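Local atomic coordinates of uncharacterized protein (Leptospirillum rubarum, PDB entry 3O2I), a protein that is of unknown function, assembles as two copies of a small alpha/beta chain and belongs to a family that is likewise uncharacterised. Residues Q65-S70 / I76-K81. Sequence-based numbering, arbitrary orientation.
Sequences QRSSAS and ILEVSK
S67 and E78 bring the two backbones nearest each other, their CA atoms 6.3 Å apart, where the loop 65-70 runs beside helix 72-87. From there the two segments diverge: S70 CA is already 9.1 Å from I76 CA. This loop joins helix 53-63 to helix 72-87, whose other side packs I76 and S80 against strand 41-47.

One side chain does the bridging. E78 sets CG anti to its carbonyl carbon (chi1 -51°) and runs extended beyond it, which carries the carboxylate out to the serines. S68 grips both oxygens: its hydroxyl donates to OE1, S68 OG to E78 OE1 being 2.6 Å, on the syn side and 15° out of the carboxylate plane. Its backbone N reaches the other oxygen, S68 N to E78 OE2 measuring 3.3 Å, and comes from above that plane. S67 lies alongside, S67 OG 3.0 Å from E78 OE2 and its CB against E78 CB. S68 O accepts from Q75, three residues before E78 in the same helix, and from K106 of the second subunit.

Shortening E78 to an alanine is likely to leave the hydroxyl and amide of S68 without their acceptors and the loop freer to shift. A glutamate carboxylate, bonded through both oxygens to the hydroxyl and amide of one serine, thus ties a surface loop to the helix it leads into, close to the subunit interface.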
loop_
_atom_site.group_PDB
_atom_site.type_symbol
_atom_site.label_atom_id
_atom_site.label_comp_id
_atom_site.label_asym_id
_atom_site.label_seq_id
_atom_site.Cartn_x
_atom_site.Cartn_y
_atom_site.Cartn_z
ATOM N N GLN B 65 -1.461 -19.956 -16.641
ATOM C CA GLN B 65 -1.553 -20.706 -17.888
ATOM C C GLN B 65 -0.425 -20.402 -18.867
ATOM O O GLN B 65 0.044 -21.285 -19.572
ATOM C CB GLN B 65 -2.920 -20.491 -18.534
ATOM C CG GLN B 65 -4.056 -20.832 -17.583
ATOM C CD GLN B 65 -5.419 -20.703 -18.219
ATOM O OE1 GLN B 65 -5.550 -20.690 -19.444
ATOM N NE2 GLN B 65 -6.449 -20.608 -17.387
ATOM N N ARG B 66 0.039 -19.162 -18.887
ATOM C CA ARG B 66 1.108 -18.799 -19.808
ATOM C C ARG B 66 2.471 -18.615 -19.140
ATOM O O ARG B 66 3.446 -18.261 -19.808
ATOM C CB ARG B 66 0.727 -17.554 -20.620
ATOM C CG ARG B 66 -0.013 -16.482 -19.830
ATOM C CD ARG B 66 -1.347 -16.139 -20.489
ATOM N NE ARG B 66 -2.468 -16.844 -19.868
ATOM C CZ ARG B 66 -3.705 -16.860 -20.356
ATOM N NH1 ARG B 66 -4.661 -17.525 -19.719
ATOM N NH2 ARG B 66 -3.985 -16.215 -21.483
ATOM N N SER B 67 2.550 -18.863 -17.835
ATOM C CA SER B 67 3.819 -18.701 -17.123
ATOM C C SER B 67 4.489 -20.025 -16.773
ATOM O O SER B 67 3.840 -21.067 -16.731
ATOM C CB SER B 67 3.637 -17.864 -15.862
ATOM O OG SER B 67 4.412 -18.390 -14.803
ATOM N N SER B 68 5.795 -19.960 -16.517
ATOM C CA SER B 68 6.603 -21.134 -16.213
ATOM C C SER B 68 6.215 -21.692 -14.858
ATOM O O SER B 68 5.469 -21.056 -14.118
ATOM C CB SER B 68 8.090 -20.771 -16.204
ATOM O OG SER B 68 8.455 -20.134 -14.990
ATOM N N ALA B 69 6.731 -22.875 -14.535
ATOM C CA ALA B 69 6.392 -23.546 -13.287
ATOM C C ALA B 69 7.403 -23.264 -12.177
ATOM O O ALA B 69 7.759 -24.159 -11.415
ATOM C CB ALA B 69 6.263 -25.054 -13.521
ATOM N N SER B 70 7.864 -22.022 -12.088
ATOM C CA SER B 70 8.833 -21.636 -11.064
ATOM C C SER B 70 8.217 -21.580 -9.663
ATOM O O SER B 70 6.996 -21.649 -9.514
ATOM C CB SER B 70 9.460 -20.282 -11.408
ATOM O OG SER B 70 8.475 -19.264 -11.496
ATOM N N ILE B 76 5.874 -14.934 -8.852
ATOM C CA ILE B 76 5.187 -13.686 -8.527
ATOM C C ILE B 76 5.467 -12.642 -9.594
ATOM O O ILE B 76 4.566 -11.924 -10.015
ATOM C CB ILE B 76 5.567 -13.142 -7.137
ATOM C CG1 ILE B 76 4.659 -11.963 -6.766
ATOM C CG2 ILE B 76 7.040 -12.728 -7.083
ATOM C CD1 ILE B 76 4.833 -11.482 -5.326
ATOM N N LEU B 77 6.716 -12.591 -10.044
ATOM C CA LEU B 77 7.132 -11.679 -11.106
ATOM C C LEU B 77 6.321 -11.889 -12.377
ATOM O O LEU B 77 5.991 -10.931 -13.083
ATOM C CB LEU B 77 8.619 -11.862 -11.409
ATOM C CG LEU B 77 9.578 -11.562 -10.261
ATOM C CD1 LEU B 77 11.017 -11.775 -10.705
ATOM C CD2 LEU B 77 9.368 -10.131 -9.740
ATOM N N GLU B 78 6.001 -13.150 -12.660
ATOM C CA GLU B 78 5.298 -13.504 -13.890
ATOM C C GLU B 78 3.821 -13.130 -13.820
ATOM O O GLU B 78 3.275 -12.556 -14.759
ATOM C CB GLU B 78 5.479 -15.004 -14.210
ATOM C CG GLU B 78 6.938 -15.461 -14.183
ATOM C CD GLU B 78 7.200 -16.692 -15.045
ATOM O OE1 GLU B 78 7.995 -17.565 -14.619
ATOM O OE2 GLU B 78 6.613 -16.786 -16.146
ATOM N N VAL B 79 3.179 -13.460 -12.704
ATOM C CA VAL B 79 1.795 -13.070 -12.451
ATOM C C VAL B 79 1.611 -11.544 -12.565
ATOM O O VAL B 79 0.666 -11.055 -13.199
ATOM C CB VAL B 79 1.354 -13.543 -11.049
ATOM C CG1 VAL B 79 -0.013 -12.972 -10.689
ATOM C CG2 VAL B 79 1.358 -15.069 -10.984
ATOM N N SER B 80 2.518 -10.797 -11.944
ATOM C CA SER B 80 2.511 -9.338 -12.054
ATOM C C SER B 80 2.512 -8.900 -13.520
ATOM O O SER B 80 1.681 -8.086 -13.937
ATOM C CB SER B 80 3.717 -8.743 -11.326
ATOM O OG SER B 80 3.766 -7.329 -11.485
ATOM N N LYS B 81 3.447 -9.451 -14.296
ATOM C CA LYS B 81 3.583 -9.123 -15.719
ATOM C C LYS B 81 2.299 -9.364 -16.506
ATOM O O LYS B 81 1.992 -8.635 -17.446
ATOM C CB LYS B 81 4.712 -9.932 -16.355
ATOM C CG LYS B 81 6.108 -9.413 -16.079
ATOM C CD LYS B 81 7.137 -10.185 -16.899
ATOM C CE LYS B 81 6.912 -9.994 -18.395
ATOM N NZ LYS B 81 7.854 -10.811 -19.224
#